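Local coordinates for SusD-like carbohydrate binding protein (Bacteroides vulgatus, PDB 3LEW) that probably binds carbohydrate at the cell outer membrane, as a member of the SusD family of glycan-binding proteins, at residues A[349-354]-A[367-372]; A[221-226]-A[355-360]. One frame throughout, in Å; residues are numbered along the deposited sequence.

Interaction 1 of 2, residues A[349-354]-A[367-372]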
loop_
_atom_site.group_PDB
_atom_site.type_symbol
_atom_site.label_atom_id
_atom_site.label_comp_id
_atom_site.label_asym_id
_atom_site.label_seq_id
_atom_site.Cartn_x
_atom_site.Cartn_y
_atom_site.Cartn_z
ATOM N N ILE A 349 -4.161 8.680 -8.298
ATOM C CA ILE A 349 -4.089 8.785 -9.767
ATOM C C ILE A 349 -3.671 10.184 -10.172
ATOM O O ILE A 349 -2.853 10.330 -11.070
ATOM C CB ILE A 349 -5.411 8.368 -10.452
ATOM C CG1 ILE A 349 -5.901 6.996 -9.934
ATOM C CG2 ILE A 349 -5.258 8.376 -11.971
ATOM C CD1 ILE A 349 -4.821 5.848 -10.060
ATOM N N TYR A 350 -4.167 11.214 -9.481
ATOM C CA TYR A 350 -3.680 12.582 -9.740
ATOM C C TYR A 350 -2.167 12.662 -9.495
ATOM O O TYR A 350 -1.424 13.253 -10.264
ATOM C CB TYR A 350 -4.334 13.603 -8.813
ATOM C CG TYR A 350 -5.669 14.161 -9.241
ATOM C CD1 TYR A 350 -6.853 13.475 -8.994
ATOM C CD2 TYR A 350 -5.746 15.393 -9.844
ATOM C CE1 TYR A 350 -8.083 13.995 -9.341
ATOM C CE2 TYR A 350 -6.991 15.927 -10.217
ATOM C CZ TYR A 350 -8.162 15.232 -9.930
ATOM O OH TYR A 350 -9.393 15.807 -10.287
ATOM N N LEU A 351 -1.717 12.041 -8.412
ATOM C CA LEU A 351 -0.286 12.078 -8.063
ATOM C C LEU A 351 0.587 11.264 -9.036
ATOM O O LEU A 351 1.668 11.708 -9.384
ATOM C CB LEU A 351 -0.104 11.564 -6.637
ATOM C CG LEU A 351 -0.558 12.579 -5.557
ATOM C CD1 LEU A 351 -0.774 11.817 -4.238
ATOM C CD2 LEU A 351 0.515 13.675 -5.361
ATOM N N ILE A 352 0.107 10.098 -9.487
ATOM C CA ILE A 352 0.800 9.306 -10.509
ATOM C C ILE A 352 0.908 10.097 -11.840
ATOM O O ILE A 352 1.960 10.130 -12.456
ATOM C CB ILE A 352 0.096 7.950 -10.799
ATOM C CG1 ILE A 352 0.180 6.980 -9.588
ATOM C CG2 ILE A 352 0.676 7.243 -12.071
ATOM C CD1 ILE A 352 -0.764 5.834 -9.629
ATOM N N ASN A 353 -0.208 10.664 -12.263
ATOM C CA ASN A 353 -0.249 11.515 -13.447
ATOM C C ASN A 353 0.769 12.665 -13.344
ATOM O O ASN A 353 1.577 12.895 -14.276
ATOM C CB ASN A 353 -1.674 11.999 -13.666
ATOM C CG ASN A 353 -1.882 12.632 -15.006
ATOM O OD1 ASN A 353 -1.993 13.860 -15.086
ATOM N ND2 ASN A 353 -1.990 11.808 -16.091
ATOM N N ALA A 354 0.761 13.374 -12.210
ATOM C CA ALA A 354 1.747 14.438 -11.973
ATOM C C ALA A 354 3.183 13.960 -12.060
ATOM O O ALA A 354 4.009 14.563 -12.732
ATOM C CB ALA A 354 1.506 15.163 -10.629
ATOM N N ASN A 367 -0.252 21.180 -12.688
ATOM C CA ASN A 367 -1.685 21.448 -12.561
ATOM C C ASN A 367 -2.390 20.321 -11.805
ATOM O O ASN A 367 -3.289 20.588 -10.997
ATOM C CB ASN A 367 -2.304 21.609 -13.932
ATOM C CG ASN A 367 -1.692 22.748 -14.692
ATOM O OD1 ASN A 367 -1.421 23.803 -14.111
ATOM N ND2 ASN A 367 -1.432 22.537 -15.988
ATOM N N LYS A 368 -1.975 19.086 -12.079
ATOM C CA LYS A 368 -2.540 17.927 -11.390
ATOM C C LYS A 368 -2.160 17.941 -9.914
ATOM O O LYS A 368 -3.009 17.699 -9.064
ATOM C CB LYS A 368 -2.158 16.620 -12.082
ATOM C CG LYS A 368 -2.632 16.576 -13.561
ATOM C CD LYS A 368 -4.134 16.370 -13.652
ATOM C CE LYS A 368 -4.665 16.291 -15.092
ATOM N NZ LYS A 368 -4.604 17.511 -15.944
ATOM N N LEU A 369 -0.917 18.295 -9.614
ATOM C CA LEU A 369 -0.486 18.477 -8.242
ATOM C C LEU A 369 -1.300 19.567 -7.530
ATOM O O LEU A 369 -1.781 19.381 -6.414
ATOM C CB LEU A 369 1.005 18.824 -8.214
ATOM C CG LEU A 369 1.666 18.957 -6.844
ATOM C CD1 LEU A 369 1.503 17.646 -5.992
ATOM C CD2 LEU A 369 3.137 19.381 -7.010
ATOM N N ASN A 370 -1.472 20.700 -8.205
ATOM C CA ASN A 370 -2.223 21.815 -7.645
ATOM C C ASN A 370 -3.712 21.515 -7.491
ATOM O O ASN A 370 -4.342 22.081 -6.612
ATOM C CB ASN A 370 -2.010 23.083 -8.469
ATOM C CG ASN A 370 -0.715 23.812 -8.097
ATOM O OD1 ASN A 370 -0.138 23.555 -7.033
ATOM N ND2 ASN A 370 -0.249 24.697 -8.965
ATOM N N ASP A 371 -4.290 20.685 -8.361
ATOM C CA ASP A 371 -5.704 20.260 -8.212
ATOM C C ASP A 371 -5.884 19.545 -6.843
ATOM O O ASP A 371 -6.855 19.809 -6.119
ATOM C CB ASP A 371 -6.155 19.261 -9.300
ATOM C CG ASP A 371 -6.321 19.880 -10.666
ATOM O OD1 ASP A 371 -6.616 21.108 -10.766
ATOM O OD2 ASP A 371 -6.170 19.093 -11.669
ATOM N N LEU A 372 -4.969 18.617 -6.526
ATOM C CA LEU A 372 -5.048 17.887 -5.270
ATOM C C LEU A 372 -4.817 18.856 -4.115
ATOM O O LEU A 372 -5.563 18.866 -3.139
ATOM C CB LEU A 372 -4.027 16.766 -5.219
ATOM C CG LEU A 372 -3.948 15.955 -3.931
ATOM C CD1 LEU A 372 -5.321 15.371 -3.495
ATOM C CD2 LEU A 372 -2.891 14.832 -4.122
#
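Segments 349-354 and 367-372 run nearly antiparallel at 155°, their axes 8.4 Å apart, nearest in the backbone where Ala354 faces Lys368. A small side chain at the nearest point lets two helices approach closely, and Ala354 supplies one, its CB lying 4.2 Å from CB of Lys368. On the same helix, CG of Leu351 rests 3.5 Å from CD2 of Leu372, the two leucines crossing at about a right angle, while CD1 of Leu369 touches the CD2 methyl of Leu351. Helices 346-359 and 365-376 form a helical hairpin, as expected of a family grouped with TPR proteins. The Tyr350 ring sets CE2 3.6 Å from CB of Asp371, whose carboxylate stands almost perpendicular to the ring (89°) and brings OD2 to the ring edge, in its plane. The Tyr350 hydroxyl bonds to Asn234 O; an alanine in place of this tyrosine would probably leave that carbonyl without this partner and open a gap beside Asp371. CG of Lys368 lies 3.2 Å from OD1 of Asn353, and the bend at chi2 (-74°) keeps CD and CE beside the same oxygen before the amine pairs with Asp364; OD1 is hydrogen-bonded to Lys357.

Interaction 2 of 2, residues A[221-226]-A[355-360]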
loop_
_atom_site.group_PDB
_atom_site.type_symbol
_atom_site.label_atom_id
_atom_site.label_comp_id
_atom_site.label_asym_id
_atom_site.label_seq_id
_atom_site.Cartn_x
_atom_site.Cartn_y
_atom_site.Cartn_z
ATOM N N LYS A 221 3.623 5.417 -20.652
ATOM C CA LYS A 221 2.472 4.557 -20.343
ATOM C C LYS A 221 1.712 5.017 -19.092
ATOM O O LYS A 221 0.493 5.011 -19.072
ATOM C CB LYS A 221 2.929 3.121 -20.201
ATOM C CG LYS A 221 3.206 2.419 -21.537
ATOM C CD LYS A 221 3.419 0.914 -21.332
ATOM C CE LYS A 221 3.637 0.260 -22.681
ATOM N NZ LYS A 221 3.620 -1.208 -22.625
ATOM N N ALA A 222 2.438 5.392 -18.042
ATOM C CA ALA A 222 1.827 5.835 -16.782
ATOM C C ALA A 222 0.974 7.062 -17.026
ATOM O O ALA A 222 -0.144 7.182 -16.511
ATOM C CB ALA A 222 2.912 6.134 -15.707
ATOM N N LYS A 223 1.506 7.978 -17.821
ATOM C CA LYS A 223 0.740 9.176 -18.238
ATOM C C LYS A 223 -0.505 8.786 -19.043
ATOM O O LYS A 223 -1.604 9.324 -18.818
ATOM C CB LYS A 223 1.641 10.111 -19.062
ATOM C CG LYS A 223 0.872 11.177 -19.893
ATOM C CD LYS A 223 1.769 12.093 -20.659
ATOM C CE LYS A 223 0.987 13.018 -21.609
ATOM N NZ LYS A 223 1.863 14.050 -22.248
ATOM N N THR A 224 -0.333 7.891 -20.003
ATOM C CA THR A 224 -1.439 7.494 -20.901
ATOM C C THR A 224 -2.585 6.868 -20.133
ATOM O O THR A 224 -3.760 7.263 -20.288
ATOM C CB THR A 224 -0.965 6.521 -21.990
ATOM O OG1 THR A 224 -0.056 7.212 -22.848
ATOM C CG2 THR A 224 -2.149 5.967 -22.809
ATOM N N TYR A 225 -2.261 5.926 -19.256
ATOM C CA TYR A 225 -3.305 5.217 -18.550
ATOM C C TYR A 225 -3.939 6.104 -17.468
ATOM O O TYR A 225 -5.150 6.043 -17.246
ATOM C CB TYR A 225 -2.785 3.905 -17.999
ATOM C CG TYR A 225 -2.320 2.919 -19.068
ATOM C CD1 TYR A 225 -3.160 2.542 -20.106
ATOM C CD2 TYR A 225 -1.051 2.359 -19.016
ATOM C CE1 TYR A 225 -2.732 1.645 -21.086
ATOM C CE2 TYR A 225 -0.617 1.457 -19.980
ATOM C CZ TYR A 225 -1.447 1.104 -21.005
ATOM O OH TYR A 225 -1.056 0.215 -22.015
ATOM N N SER A 226 -3.144 6.925 -16.766
ATOM C CA SER A 226 -3.736 7.795 -15.728
ATOM C C SER A 226 -4.562 8.932 -16.359
ATOM O O SER A 226 -5.595 9.334 -15.789
ATOM C CB SER A 226 -2.648 8.308 -14.767
ATOM O OG SER A 226 -1.628 9.009 -15.448
ATOM N N GLU A 355 3.494 12.854 -11.409
ATOM C CA GLU A 355 4.866 12.356 -11.392
ATOM C C GLU A 355 5.355 11.864 -12.772
ATOM O O GLU A 355 6.482 12.156 -13.188
ATOM C CB GLU A 355 5.009 11.247 -10.328
ATOM C CG GLU A 355 6.446 10.817 -10.173
ATOM C CD GLU A 355 6.699 9.827 -9.022
ATOM O OE1 GLU A 355 5.839 9.694 -8.111
ATOM O OE2 GLU A 355 7.830 9.231 -9.031
ATOM N N ALA A 356 4.499 11.120 -13.487
ATOM C CA ALA A 356 4.849 10.670 -14.817
ATOM C C ALA A 356 5.112 11.887 -15.711
ATOM O O ALA A 356 6.108 11.951 -16.435
ATOM C CB ALA A 356 3.724 9.823 -15.388
ATOM N N LYS A 357 4.232 12.874 -15.623
ATOM C CA LYS A 357 4.427 14.090 -16.412
ATOM C C LYS A 357 5.744 14.868 -16.057
ATOM O O LYS A 357 6.393 15.433 -16.944
ATOM C CB LYS A 357 3.182 14.980 -16.334
ATOM C CG LYS A 357 2.032 14.417 -17.163
ATOM C CD LYS A 357 0.724 15.137 -16.915
ATOM C CE LYS A 357 -0.350 14.633 -17.907
ATOM N NZ LYS A 357 -1.719 15.207 -17.544
ATOM N N ALA A 358 6.118 14.888 -14.787
ATOM C CA ALA A 358 7.371 15.538 -14.333
ATOM C C ALA A 358 8.571 14.859 -14.993
ATOM O O ALA A 358 9.435 15.526 -15.529
ATOM C CB ALA A 358 7.498 15.509 -12.806
ATOM N N HIS A 359 8.565 13.534 -15.038
ATOM C CA HIS A 359 9.619 12.778 -15.732
ATOM C C HIS A 359 9.655 13.011 -17.224
ATOM O O HIS A 359 10.720 12.951 -17.830
ATOM C CB HIS A 359 9.514 11.269 -15.452
ATOM C CG HIS A 359 10.080 10.881 -14.126
ATOM N ND1 HIS A 359 11.442 10.859 -13.896
ATOM C CD2 HIS A 359 9.492 10.568 -12.957
ATOM C CE1 HIS A 359 11.659 10.507 -12.644
ATOM N NE2 HIS A 359 10.501 10.339 -12.045
ATOM N N LEU A 360 8.494 13.275 -17.820
ATOM C CA LEU A 360 8.379 13.557 -19.243
ATOM C C LEU A 360 8.588 15.040 -19.605
ATOM O O LEU A 360 8.519 15.417 -20.772
ATOM C CB LEU A 360 6.993 13.124 -19.724
ATOM C CG LEU A 360 6.731 11.612 -19.723
ATOM C CD1 LEU A 360 5.266 11.337 -20.041
ATOM C CD2 LEU A 360 7.616 10.925 -20.750
#
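Helix segments 221-226 and 355-359 cross at 141°, broadly antiparallel, with axes 8.7 Å apart; their backbones are nearest at Lys223 and Ala356, whose CA atoms are 5.6 Å apart. As so often where helices approach closely, alanine occupies both sides of the contact: CB of Ala222 meets CB of Ala356 at 3.8 Å, and the same Ala356 methyl lies against the backbone N of Lys223. The aliphatic part of Lys223 passes obliquely across the other helix. Its CG lies opposite the backbone N (chi1 163°) and the chain beyond is extended, so that CD comes 3.6 Å from CD1 of Leu360, a methyl that also touches CB of Lys223. Lys357, likewise extended, crosses this chain at about a right angle, with CE 4.2 Å from CG of Lys223. The two amines stay 6.0 Å apart, NZ to NZ, and acidic partners probably offset their like charges: Lys223 pairs with Asp362, Lys357 with Asp364 and Asp227. The hydroxyl of Ser226 donates from OG to Ala222 O at 2.6 Å, and Ser226 N reaches that oxygen from the opposite face of the carbonyl plane. The contact joins helix 219-232 to the C-terminal part of helix 346-359; helix 202-215 packs against Ser226 and Glu355, helix 387-401 against Glu355 and Ala358, and helix 365-376 against Lys357.

Both interactions use helix 346-359, which packs against helix 365-376 in interaction 1, a neighbour close in sequence, and against helix 219-232 in interaction 2, a far more distant one. Interaction 1 is the more buried, with six of eight touching residues buried against three of five in interaction 2, where Lys223 and Leu360 are partly exposed. It also covers about twice the area, 388 against 198 Å², and combines leucine packing with an aromatic ring. Interaction 2 relies on alanines, the aliphatic parts of two lysines and a leucine methyl. Asn353 ND2 probably hydrogen-bonds to Ser226 OG, 2.9 Å away, and a lysine from each contact converges on one acid, Asp364.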